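Protease Do-like 2, chloroplastic (Arabidopsis thaliana, PDB 4FLN) is a chloroplast serine protease that performs the primary cleavage of the photodamaged D1 protein of photosystem II. Local coordinates at residues G143-L148 with P315-E320; K331-I336 with L354-H359; A337-I342 with V350-R355. All coordinates share one frame; numbering follows the deposited sequence.

Contact 1. Residues G143-L148 with P315-E320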
ATOM      1  N   GLY B 143      -0.511  16.717  44.159  1.00 61.79           N
ATOM      2  CA  GLY B 143      -0.000  15.602  44.934  1.00 52.47           C
ATOM      3  C   GLY B 143       1.491  15.382  44.762  1.00 47.72           C
ATOM      4  O   GLY B 143       2.125  15.982  43.901  1.00 49.75           O
ATOM      5  N   HIS B 144       2.065  14.525  45.598  1.00 56.11           N
ATOM      6  CA  HIS B 144       3.466  14.161  45.441  1.00 57.80           C
ATOM      7  C   HIS B 144       3.582  13.074  44.366  1.00 54.91           C
ATOM      8  O   HIS B 144       2.576  12.586  43.858  1.00 60.06           O
ATOM      9  CB  HIS B 144       4.059  13.692  46.785  1.00 49.21           C
ATOM     10  N   LEU B 145       4.807  12.685  44.037  1.00 45.80           N
ATOM     11  CA  LEU B 145       5.039  11.716  42.974  1.00 37.92           C
ATOM     12  C   LEU B 145       4.631  10.292  43.388  1.00 53.32           C
ATOM     13  O   LEU B 145       5.071   9.783  44.421  1.00 63.33           O
ATOM     14  CB  LEU B 145       6.509  11.765  42.552  1.00 28.37           C
ATOM     15  CG  LEU B 145       6.969  10.931  41.361  1.00 41.92           C
ATOM     16  CD1 LEU B 145       6.925  11.751  40.088  1.00 41.99           C
ATOM     17  CD2 LEU B 145       8.371  10.417  41.617  1.00 47.39           C
ATOM     18  N   PRO B 146       3.793   9.641  42.565  1.00 54.31           N
ATOM     19  CA  PRO B 146       3.216   8.311  42.799  1.00 50.88           C
ATOM     20  C   PRO B 146       4.245   7.188  42.801  1.00 50.18           C
ATOM     21  O   PRO B 146       5.400   7.401  42.435  1.00 43.53           O
ATOM     22  CB  PRO B 146       2.267   8.129  41.611  1.00 48.78           C
ATOM     23  CG  PRO B 146       2.819   9.004  40.560  1.00 50.40           C
ATOM     24  CD  PRO B 146       3.359  10.197  41.272  1.00 54.33           C
ATOM     25  N   ARG B 147       3.820   6.006  43.239  1.00 46.47           N
ATOM     26  CA  ARG B 147       4.646   4.815  43.139  1.00 51.53           C
ATOM     27  C   ARG B 147       4.051   3.901  42.077  1.00 52.59           C
ATOM     28  O   ARG B 147       2.863   3.983  41.768  1.00 52.08           O
ATOM     29  CB  ARG B 147       4.764   4.105  44.491  1.00 63.55           C
ATOM     30  CG  ARG B 147       5.405   4.985  45.558  1.00 81.32           C
ATOM     31  CD  ARG B 147       5.865   4.229  46.805  1.00 92.48           C
ATOM     32  NE  ARG B 147       6.883   5.003  47.523  1.00 99.84           N
ATOM     33  CZ  ARG B 147       8.198   4.851  47.365  1.00101.25           C
ATOM     34  NH1 ARG B 147       8.670   3.931  46.529  1.00104.27           N
ATOM     35  NH2 ARG B 147       9.046   5.612  48.048  1.00 90.63           N
ATOM     36  N   LEU B 148       4.893   3.068  41.478  1.00 49.21           N
ATOM     37  CA  LEU B 148       4.418   2.107  40.500  1.00 48.81           C
ATOM     38  C   LEU B 148       3.236   1.319  41.047  1.00 56.51           C
ATOM     39  O   LEU B 148       3.263   0.836  42.179  1.00 46.82           O
ATOM     40  CB  LEU B 148       5.530   1.138  40.110  1.00 48.40           C
ATOM     41  CG  LEU B 148       6.704   1.691  39.301  1.00 56.41           C
ATOM     42  CD1 LEU B 148       7.625   0.554  38.893  1.00 53.39           C
ATOM     43  CD2 LEU B 148       6.227   2.464  38.070  1.00 59.67           C
ATOM     44  N   PRO B 315      21.080   7.119  42.628  1.00 67.08           N
ATOM     45  CA  PRO B 315      20.061   6.968  43.675  1.00 75.08           C
ATOM     46  C   PRO B 315      18.900   7.956  43.535  1.00 74.86           C
ATOM     47  O   PRO B 315      19.100   9.147  43.308  1.00 74.07           O
ATOM     48  CB  PRO B 315      20.844   7.225  44.976  1.00 74.88           C
ATOM     49  CG  PRO B 315      22.204   7.726  44.551  1.00 73.75           C
ATOM     50  CD  PRO B 315      22.437   7.154  43.194  1.00 73.78           C
ATOM     51  N   PHE B 316      17.684   7.447  43.677  1.00 76.77           N
ATOM     52  CA  PHE B 316      16.497   8.231  43.378  1.00 85.50           C
ATOM     53  C   PHE B 316      15.602   8.305  44.608  1.00 95.43           C
ATOM     54  O   PHE B 316      15.537   9.325  45.292  1.00 99.57           O
ATOM     55  CB  PHE B 316      15.762   7.567  42.207  1.00 81.12           C
ATOM     56  CG  PHE B 316      14.486   8.250  41.809  1.00 70.31           C
ATOM     57  CD1 PHE B 316      14.238   9.562  42.168  1.00 71.96           C
ATOM     58  CD2 PHE B 316      13.527   7.564  41.080  1.00 64.93           C
ATOM     59  CE1 PHE B 316      13.059  10.178  41.801  1.00 75.73           C
ATOM     60  CE2 PHE B 316      12.346   8.169  40.717  1.00 64.58           C
ATOM     61  CZ  PHE B 316      12.109   9.477  41.075  1.00 71.76           C
ATOM     62  N   ARG B 317      14.917   7.203  44.879  1.00 99.66           N
ATOM     63  CA  ARG B 317      14.117   7.054  46.085  1.00106.26           C
ATOM     64  C   ARG B 317      14.362   5.631  46.580  1.00112.40           C
ATOM     65  O   ARG B 317      14.953   4.817  45.866  1.00119.81           O
ATOM     66  CB  ARG B 317      12.631   7.355  45.835  1.00106.38           C
ATOM     67  CG  ARG B 317      11.894   6.329  44.978  1.00103.56           C
ATOM     68  CD  ARG B 317      11.160   6.983  43.803  1.00 85.75           C
ATOM     69  NE  ARG B 317       9.937   7.683  44.190  1.00 68.21           N
ATOM     70  CZ  ARG B 317       8.768   7.536  43.572  1.00 51.80           C
ATOM     71  NH1 ARG B 317       8.658   6.710  42.544  1.00 48.09           N
ATOM     72  NH2 ARG B 317       7.706   8.213  43.980  1.00 50.00           N
ATOM     73  N   SER B 318      13.882   5.319  47.775  1.00104.59           N
ATOM     74  CA  SER B 318      14.481   4.274  48.599  1.00 99.65           C
ATOM     75  C   SER B 318      14.890   2.983  47.871  1.00104.95           C
ATOM     76  O   SER B 318      16.011   2.505  48.052  1.00103.97           O
ATOM     77  CB  SER B 318      13.530   3.949  49.749  1.00 93.84           C
ATOM     78  OG  SER B 318      12.380   4.780  49.687  1.00 83.59           O
ATOM     79  N   SER B 319      13.997   2.412  47.069  1.00109.12           N
ATOM     80  CA  SER B 319      14.315   1.177  46.347  1.00107.80           C
ATOM     81  C   SER B 319      14.735   1.415  44.891  1.00106.87           C
ATOM     82  O   SER B 319      15.027   0.468  44.153  1.00102.08           O
ATOM     83  CB  SER B 319      13.126   0.213  46.403  1.00108.81           C
ATOM     84  OG  SER B 319      13.559  -1.136  46.441  1.00111.12           O
ATOM     85  N   GLU B 320      14.774   2.681  44.483  1.00108.70           N
ATOM     86  CA  GLU B 320      14.827   3.019  43.062  1.00105.92           C
ATOM     87  C   GLU B 320      16.092   3.748  42.607  1.00 96.82           C
ATOM     88  O   GLU B 320      16.761   4.423  43.388  1.00 86.14           O
ATOM     89  CB  GLU B 320      13.598   3.855  42.682  1.00113.49           C
ATOM     90  CG  GLU B 320      12.271   3.286  43.178  1.00123.00           C
ATOM     91  CD  GLU B 320      11.056   4.026  42.627  1.00128.90           C
ATOM     92  OE1 GLU B 320       9.964   3.897  43.221  1.00134.31           O
ATOM     93  OE2 GLU B 320      11.189   4.731  41.603  1.00126.07           O
TER
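Arg317 and Pro146 join two domains here: a turn of the first PDZ domain, between strands 313-315 and 321-323, meets the loop that links the two beta barrels of the trypsin-like protease domain. NH2 of Arg317 lies 2.9 Å from Pro146 O with a nearly straight N-H...O angle of 163°. The carbonyl oxygen sits in the guanidinium plane, whereas the donor stands well above the plane of the carbonyl. NH1 adds a weak second bond to the same oxygen.

Both faces of this guanidinium are used. CD2 of Leu145 lies over one, toward its rim, 3.3 Å above the plane, and touches Phe316 CZ at 3.9 Å. On the opposite face the guanidinium of Arg147 lies flat, its centre 4.7 Å from that of Arg317 and the planes 16° apart. The type I turn from Arg317 to Glu320 supplies the counter-charge for this pair of like charges: Glu320 OE1 is 3.2 Å from Arg317 NH1 and 3.6 Å from Arg147 NH1, making a three-residue salt-bridge network. Bends at chi2 and chi3 fold the Arg317 chain over its neighbour, with CD resting 3.5 Å above the Phe316 ring. A leucine here would probably leave Pro146 O without its donor and Glu320 without one of the two arginines it bridges here, and would take away the flat surface on which Arg147 stacks.

Behind Pro146 and Leu145 stand strands 165-178 and 185-191 of the second barrel, through Val171, Ile189 and Leu187. On the PDZ side, Glu320 also packs on Arg104 of a neighbouring subunit.

Contact 2. Residues K331-I336 with L354-H359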
ATOM      1  N   LYS B 331      17.412  21.251  38.280  1.00 43.61           N
ATOM      2  CA  LYS B 331      18.058  22.524  38.558  1.00 48.56           C
ATOM      3  C   LYS B 331      17.341  23.632  37.803  1.00 49.04           C
ATOM      4  O   LYS B 331      16.417  23.373  37.039  1.00 57.32           O
ATOM      5  CB  LYS B 331      19.532  22.473  38.133  1.00 56.78           C
ATOM      6  CG  LYS B 331      20.413  21.487  38.912  1.00 54.66           C
ATOM      7  CD  LYS B 331      20.652  21.951  40.349  1.00 49.97           C
ATOM      8  CE  LYS B 331      21.724  21.118  41.029  1.00 50.29           C
ATOM      9  NZ  LYS B 331      21.883  21.456  42.467  1.00 52.08           N
ATOM     10  N   PHE B 332      17.780  24.868  37.999  1.00 47.24           N
ATOM     11  CA  PHE B 332      17.264  25.987  37.215  1.00 47.11           C
ATOM     12  C   PHE B 332      18.353  26.627  36.365  1.00 51.23           C
ATOM     13  O   PHE B 332      19.541  26.479  36.642  1.00 49.32           O
ATOM     14  CB  PHE B 332      16.586  27.012  38.119  1.00 38.56           C
ATOM     15  CG  PHE B 332      15.326  26.501  38.745  1.00 54.95           C
ATOM     16  CD1 PHE B 332      14.104  26.662  38.104  1.00 62.48           C
ATOM     17  CD2 PHE B 332      15.361  25.824  39.950  1.00 49.74           C
ATOM     18  CE1 PHE B 332      12.945  26.167  38.668  1.00 60.82           C
ATOM     19  CE2 PHE B 332      14.208  25.330  40.517  1.00 50.36           C
ATOM     20  CZ  PHE B 332      13.000  25.499  39.879  1.00 58.38           C
ATOM     21  N   ALA B 333      17.955  27.313  35.306  1.00 57.44           N
ATOM     22  CA  ALA B 333      18.943  27.967  34.467  1.00 57.83           C
ATOM     23  C   ALA B 333      19.812  28.853  35.346  1.00 56.12           C
ATOM     24  O   ALA B 333      19.307  29.646  36.140  1.00 68.18           O
ATOM     25  CB  ALA B 333      18.270  28.776  33.376  1.00 62.77           C
ATOM     26  N   GLY B 334      21.121  28.692  35.219  1.00 48.26           N
ATOM     27  CA  GLY B 334      22.064  29.490  35.976  1.00 47.33           C
ATOM     28  C   GLY B 334      22.655  28.781  37.179  1.00 47.72           C
ATOM     29  O   GLY B 334      23.655  29.236  37.737  1.00 56.62           O
ATOM     30  N   ASP B 335      22.046  27.670  37.584  1.00 43.76           N
ATOM     31  CA  ASP B 335      22.486  26.960  38.785  1.00 47.52           C
ATOM     32  C   ASP B 335      23.855  26.318  38.637  1.00 54.63           C
ATOM     33  O   ASP B 335      24.273  25.951  37.536  1.00 66.31           O
ATOM     34  CB  ASP B 335      21.486  25.877  39.184  1.00 48.59           C
ATOM     35  CG  ASP B 335      20.257  26.433  39.862  1.00 61.87           C
ATOM     36  OD1 ASP B 335      20.208  27.663  40.117  1.00 65.57           O
ATOM     37  OD2 ASP B 335      19.348  25.622  40.155  1.00 62.82           O
ATOM     38  N   ILE B 336      24.545  26.164  39.758  1.00 49.53           N
ATOM     39  CA  ILE B 336      25.813  25.450  39.766  1.00 45.92           C
ATOM     40  C   ILE B 336      25.659  24.057  40.378  1.00 41.59           C
ATOM     41  O   ILE B 336      25.028  23.890  41.424  1.00 46.32           O
ATOM     42  CB  ILE B 336      26.891  26.244  40.521  1.00 46.65           C
ATOM     43  CG1 ILE B 336      27.105  27.608  39.850  1.00 52.44           C
ATOM     44  CG2 ILE B 336      28.179  25.449  40.606  1.00 46.34           C
ATOM     45  CD1 ILE B 336      28.444  28.271  40.150  1.00 40.37           C
ATOM     46  N   LEU B 354      24.902  25.279  34.779  1.00 41.11           N
ATOM     47  CA  LEU B 354      23.985  24.556  33.911  1.00 44.75           C
ATOM     48  C   LEU B 354      23.023  25.500  33.201  1.00 47.94           C
ATOM     49  O   LEU B 354      22.253  26.209  33.836  1.00 48.08           O
ATOM     50  CB  LEU B 354      23.181  23.546  34.721  1.00 46.99           C
ATOM     51  CG  LEU B 354      23.979  22.767  35.754  1.00 48.98           C
ATOM     52  CD1 LEU B 354      23.055  21.897  36.596  1.00 50.96           C
ATOM     53  CD2 LEU B 354      25.037  21.949  35.058  1.00 38.45           C
ATOM     54  N   ARG B 355      23.055  25.506  31.878  1.00 49.02           N
ATOM     55  CA  ARG B 355      22.077  26.283  31.134  1.00 55.68           C
ATOM     56  C   ARG B 355      21.300  25.385  30.184  1.00 52.24           C
ATOM     57  O   ARG B 355      21.753  24.287  29.857  1.00 51.96           O
ATOM     58  CB  ARG B 355      22.743  27.450  30.397  1.00 48.79           C
ATOM     59  CG  ARG B 355      23.351  28.481  31.337  1.00 54.13           C
ATOM     60  CD  ARG B 355      22.903  29.897  30.998  1.00 63.22           C
ATOM     61  NE  ARG B 355      21.912  30.408  31.945  1.00 69.64           N
ATOM     62  CZ  ARG B 355      22.147  31.364  32.839  1.00 59.97           C
ATOM     63  NH1 ARG B 355      23.338  31.926  32.909  1.00 57.89           N
ATOM     64  NH2 ARG B 355      21.185  31.760  33.660  1.00 61.91           N
ATOM     65  N   PRO B 356      20.108  25.836  29.770  1.00 45.60           N
ATOM     66  CA  PRO B 356      19.289  25.105  28.803  1.00 43.97           C
ATOM     67  C   PRO B 356      20.054  24.891  27.510  1.00 44.50           C
ATOM     68  O   PRO B 356      20.901  25.705  27.166  1.00 42.19           O
ATOM     69  CB  PRO B 356      18.093  26.036  28.573  1.00 35.67           C
ATOM     70  CG  PRO B 356      18.451  27.329  29.199  1.00 32.47           C
ATOM     71  CD  PRO B 356      19.419  27.031  30.275  1.00 35.72           C
ATOM     72  N   ARG B 357      19.772  23.795  26.819  1.00 52.33           N
ATOM     73  CA  ARG B 357      20.482  23.472  25.590  1.00 55.20           C
ATOM     74  C   ARG B 357      20.372  24.601  24.572  1.00 59.47           C
ATOM     75  O   ARG B 357      19.313  25.214  24.429  1.00 50.14           O
ATOM     76  CB  ARG B 357      19.932  22.183  24.992  1.00 53.71           C
ATOM     77  CG  ARG B 357      20.931  21.438  24.143  1.00 62.99           C
ATOM     78  CD  ARG B 357      20.800  19.938  24.341  1.00 68.62           C
ATOM     79  NE  ARG B 357      21.937  19.232  23.766  1.00 72.68           N
ATOM     80  CZ  ARG B 357      22.013  18.866  22.491  1.00 81.74           C
ATOM     81  NH1 ARG B 357      21.012  19.138  21.668  1.00 89.66           N
ATOM     82  NH2 ARG B 357      23.084  18.225  22.039  1.00 81.27           N
ATOM     83  N   VAL B 358      21.476  24.869  23.874  1.00 67.01           N
ATOM     84  CA  VAL B 358      21.496  25.806  22.752  1.00 66.76           C
ATOM     85  C   VAL B 358      21.402  25.028  21.432  1.00 73.27           C
ATOM     86  O   VAL B 358      22.331  24.312  21.053  1.00 89.13           O
ATOM     87  CB  VAL B 358      22.791  26.646  22.760  1.00 68.79           C
ATOM     88  CG1 VAL B 358      22.902  27.505  21.506  1.00 66.70           C
ATOM     89  CG2 VAL B 358      22.858  27.503  24.010  1.00 76.25           C
ATOM     90  N   HIS B 359      20.283  25.170  20.730  1.00 60.37           N
ATOM     91  CA  HIS B 359      20.041  24.392  19.520  1.00 53.95           C
ATOM     92  C   HIS B 359      20.395  25.158  18.247  1.00 52.09           C
ATOM     93  O   HIS B 359      19.712  26.109  17.879  1.00 60.58           O
ATOM     94  CB  HIS B 359      18.573  23.990  19.456  1.00 53.19           C
ATOM     95  CG  HIS B 359      18.195  22.920  20.425  1.00 64.56           C
ATOM     96  ND1 HIS B 359      18.425  21.581  20.181  1.00 68.09           N
ATOM     97  CD2 HIS B 359      17.582  22.986  21.631  1.00 68.58           C
ATOM     98  CE1 HIS B 359      17.980  20.869  21.201  1.00 73.33           C
ATOM     99  NE2 HIS B 359      17.465  21.697  22.094  1.00 77.28           N
TER
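Gly334 and Leu354 meet in a backbone contact at the open end of a PDZ hairpin, where the chain enters strand 336-343 and leaves strand 346-353. Leu354 pairs through both its main-chain polar atoms: its N reaches Asp335 O at 2.9 Å, almost along the C=O axis, and its O receives Gly334 N at 3.1 Å.

The donor Gly334 N belongs to a type II turn, Phe332 to Asp335, with Gly334 at the third position, where its positive phi (101°) suits a residue without a side chain. Asp335 ties the turn together, since its N bonds to Phe332 O while its OD2 accepts Phe332 N at 2.8 Å, met from above the carboxylate plane. Bends at chi2 and chi3 (-129° and 105°) bring one face of the Arg355 guanidinium over Gly334 CA, with NH2 3.4 Å from that carbon. Two apolar touches flank the bonds: Ala333 CB on Pro356 CD at 3.7 Å, and Lys331 CG on Leu354 CD1 at 3.5 Å. The ammonium of Lys331 goes elsewhere, to a salt bridge with Asp304, and Phe332 stacks on His238 of helix 233-246.

No salt bridge crosses between the segments, so their pairing depends on main-chain hydrogen bonds and on the shape of the turn more than on charge.

Contact 3. Residues A337-I342 with V350-R355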
ATOM      1  N   ALA B 337      26.220  23.059  39.708  1.00 30.74           N
ATOM      2  CA  ALA B 337      26.290  21.704  40.255  1.00 37.03           C
ATOM      3  C   ALA B 337      27.734  21.348  40.572  1.00 38.95           C
ATOM      4  O   ALA B 337      28.634  21.679  39.808  1.00 34.06           O
ATOM      5  CB  ALA B 337      25.712  20.687  39.271  1.00 35.59           C
ATOM      6  N   GLU B 338      27.957  20.684  41.702  1.00 39.44           N
ATOM      7  CA  GLU B 338      29.274  20.142  41.997  1.00 35.59           C
ATOM      8  C   GLU B 338      29.423  18.761  41.375  1.00 41.50           C
ATOM      9  O   GLU B 338      28.557  17.908  41.511  1.00 52.64           O
ATOM     10  CB  GLU B 338      29.516  20.100  43.496  1.00 41.17           C
ATOM     11  CG  GLU B 338      29.395  21.461  44.159  1.00 51.13           C
ATOM     12  CD  GLU B 338      29.738  21.423  45.629  1.00 54.44           C
ATOM     13  OE1 GLU B 338      29.398  22.392  46.346  1.00 52.73           O
ATOM     14  OE2 GLU B 338      30.352  20.427  46.063  1.00 53.67           O
ATOM     15  N   ILE B 339      30.519  18.545  40.668  1.00 46.03           N
ATOM     16  CA  ILE B 339      30.689  17.296  39.954  1.00 44.58           C
ATOM     17  C   ILE B 339      32.023  16.630  40.276  1.00 44.08           C
ATOM     18  O   ILE B 339      33.091  17.192  40.037  1.00 49.49           O
ATOM     19  CB  ILE B 339      30.523  17.509  38.436  1.00 42.65           C
ATOM     20  CG1 ILE B 339      29.124  18.055  38.133  1.00 43.98           C
ATOM     21  CG2 ILE B 339      30.772  16.214  37.676  1.00 28.02           C
ATOM     22  CD1 ILE B 339      28.870  18.363  36.670  1.00 30.13           C
ATOM     23  N   GLY B 340      31.942  15.448  40.871  1.00 37.11           N
ATOM     24  CA  GLY B 340      33.100  14.599  41.063  1.00 43.84           C
ATOM     25  C   GLY B 340      33.608  13.930  39.800  1.00 46.90           C
ATOM     26  O   GLY B 340      32.877  13.202  39.120  1.00 49.87           O
ATOM     27  N   ILE B 341      34.889  14.124  39.525  1.00 41.49           N
ATOM     28  CA  ILE B 341      35.474  13.689  38.269  1.00 40.72           C
ATOM     29  C   ILE B 341      36.714  12.848  38.497  1.00 39.22           C
ATOM     30  O   ILE B 341      37.387  12.968  39.521  1.00 46.80           O
ATOM     31  CB  ILE B 341      35.802  14.926  37.376  1.00 40.72           C
ATOM     32  CG1 ILE B 341      34.914  14.916  36.150  1.00 47.59           C
ATOM     33  CG2 ILE B 341      37.277  15.012  36.999  1.00 37.36           C
ATOM     34  CD1 ILE B 341      33.460  14.899  36.507  1.00 56.02           C
ATOM     35  N   ILE B 342      37.001  11.971  37.551  1.00 37.66           N
ATOM     36  CA  ILE B 342      38.307  11.336  37.497  1.00 45.58           C
ATOM     37  C   ILE B 342      38.971  11.797  36.216  1.00 43.69           C
ATOM     38  O   ILE B 342      38.484  11.524  35.113  1.00 45.03           O
ATOM     39  CB  ILE B 342      38.230   9.795  37.535  1.00 47.84           C
ATOM     40  CG1 ILE B 342      37.552   9.329  38.832  1.00 43.74           C
ATOM     41  CG2 ILE B 342      39.629   9.189  37.387  1.00 32.63           C
ATOM     42  CD1 ILE B 342      37.506   7.828  38.998  1.00 39.07           C
ATOM     43  N   VAL B 350      34.862  19.588  40.606  1.00 36.71           N
ATOM     44  CA  VAL B 350      34.670  20.821  39.844  1.00 39.89           C
ATOM     45  C   VAL B 350      33.242  21.363  39.957  1.00 47.19           C
ATOM     46  O   VAL B 350      32.325  20.635  40.331  1.00 57.01           O
ATOM     47  CB  VAL B 350      35.021  20.647  38.347  1.00 38.68           C
ATOM     48  CG1 VAL B 350      36.249  19.781  38.181  1.00 32.27           C
ATOM     49  CG2 VAL B 350      33.848  20.063  37.587  1.00 50.71           C
ATOM     50  N   GLN B 351      33.062  22.644  39.636  1.00 41.45           N
ATOM     51  CA  GLN B 351      31.734  23.249  39.572  1.00 40.46           C
ATOM     52  C   GLN B 351      31.372  23.566  38.122  1.00 44.29           C
ATOM     53  O   GLN B 351      32.227  23.973  37.342  1.00 46.85           O
ATOM     54  CB  GLN B 351      31.677  24.538  40.382  1.00 33.87           C
ATOM     55  CG  GLN B 351      32.087  24.403  41.823  1.00 45.07           C
ATOM     56  CD  GLN B 351      31.989  25.724  42.563  1.00 64.19           C
ATOM     57  OE1 GLN B 351      30.901  26.139  42.966  1.00 67.78           O
ATOM     58  NE2 GLN B 351      33.125  26.395  42.740  1.00 72.26           N
ATOM     59  N   VAL B 352      30.104  23.383  37.767  1.00 41.59           N
ATOM     60  CA  VAL B 352      29.644  23.672  36.417  1.00 37.28           C
ATOM     61  C   VAL B 352      28.345  24.452  36.422  1.00 39.53           C
ATOM     62  O   VAL B 352      27.411  24.106  37.136  1.00 50.82           O
ATOM     63  CB  VAL B 352      29.412  22.396  35.611  1.00 41.67           C
ATOM     64  CG1 VAL B 352      29.057  22.757  34.181  1.00 43.72           C
ATOM     65  CG2 VAL B 352      30.647  21.515  35.645  1.00 44.87           C
ATOM     66  N   VAL B 353      28.288  25.514  35.631  1.00 37.71           N
ATOM     67  CA  VAL B 353      27.035  26.224  35.443  1.00 43.41           C
ATOM     68  C   VAL B 353      26.187  25.427  34.466  1.00 47.50           C
ATOM     69  O   VAL B 353      26.695  24.946  33.449  1.00 51.82           O
ATOM     70  CB  VAL B 353      27.243  27.646  34.874  1.00 43.53           C
ATOM     71  CG1 VAL B 353      25.894  28.348  34.695  1.00 37.20           C
ATOM     72  CG2 VAL B 353      28.171  28.459  35.766  1.00 42.14           C
ATOM     73  N   LEU B 354      24.902  25.279  34.779  1.00 41.11           N
ATOM     74  CA  LEU B 354      23.985  24.556  33.911  1.00 44.75           C
ATOM     75  C   LEU B 354      23.023  25.500  33.201  1.00 47.94           C
ATOM     76  O   LEU B 354      22.253  26.209  33.836  1.00 48.08           O
ATOM     77  CB  LEU B 354      23.181  23.546  34.721  1.00 46.99           C
ATOM     78  CG  LEU B 354      23.979  22.767  35.754  1.00 48.98           C
ATOM     79  CD1 LEU B 354      23.055  21.897  36.596  1.00 50.96           C
ATOM     80  CD2 LEU B 354      25.037  21.949  35.058  1.00 38.45           C
ATOM     81  N   ARG B 355      23.055  25.506  31.878  1.00 49.02           N
ATOM     82  CA  ARG B 355      22.077  26.283  31.134  1.00 55.68           C
ATOM     83  C   ARG B 355      21.300  25.385  30.184  1.00 52.24           C
ATOM     84  O   ARG B 355      21.753  24.287  29.857  1.00 51.96           O
ATOM     85  CB  ARG B 355      22.743  27.450  30.397  1.00 48.79           C
ATOM     86  CG  ARG B 355      23.351  28.481  31.337  1.00 54.13           C
ATOM     87  CD  ARG B 355      22.903  29.897  30.998  1.00 63.22           C
ATOM     88  NE  ARG B 355      21.912  30.408  31.945  1.00 69.64           N
ATOM     89  CZ  ARG B 355      22.147  31.364  32.839  1.00 59.97           C
ATOM     90  NH1 ARG B 355      23.338  31.926  32.909  1.00 57.89           N
ATOM     91  NH2 ARG B 355      21.185  31.760  33.660  1.00 61.91           N
TER
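Ala337 pairs with Val352 and Ile339 with Val350 in the antiparallel hairpin of strands 336-343 and 346-353, and each of these four residues spends both its main-chain N and O on its partner. Ala337 N gives to Val352 O at 3.0 Å, and Val352 N returns the bond to Ala337 O, lying in the carbonyl plane. One step on, Ile339 N meets Val350 O at 2.8 Å, close to straight at 170°, while Val350 N reaches Ile339 O at 3.0 Å from a donor tilted 29° off the carbonyl plane. Between these two rings of bonds lies the non-hydrogen-bonded pair Glu338 and Gln351. Here CA-H groups supplement the N-H donors: Gln351 CA sits 3.5 Å from Ala337 O, and Glu338 CA equally near Val350 O. The N of Glu338 turns the other way and is satisfied by the carboxylate of Asp304; Val353 N is likewise taken by the Asp289 side chain.

Ala337, Ile339, Val350 and Val352 share the apolar face. With CG1 set beside the backbone N (chi1 -60°) and the chain extended beyond it, Ile339 sends CD1 diagonally across to Val352 CG2 at 3.8 Å. Farther along, Ala337 CB touches Leu354 CD1 at 4.0 Å. Glu338 and Gln351 project from the other face, where the Glu338 carboxylate makes a long, weak ion pair with Lys349.

The axes of 337-342 and 350-353 approach to 4.8 Å. Strand 336-343 lies between two partners: its other edge bonds to strand 299-303 through Gly340 with Val301 and Ile342 with Val299, and Phe303 of that strand packs against both Ala337 and Ile339.

In the fold
Contacts 2 and 3 are two levels of one hairpin: the first closes its open end at the surface, the second forms its partly buried strand pairing. They share Leu354 and Arg355, their centres lie 12 Å apart, and Ile336 CG2 packs on Gln351 CB at 3.6 Å between them. Backbone hydrogen bonds dominate both, with an apolar face added in contact 3. Contact 1 is separate, its centre about 25 Å from those of the other two. It is also a surface contact, but it bridges the protease and PDZ domains, and its work is done largely by charged side chains and a stacked arginine pair instead of paired main chains.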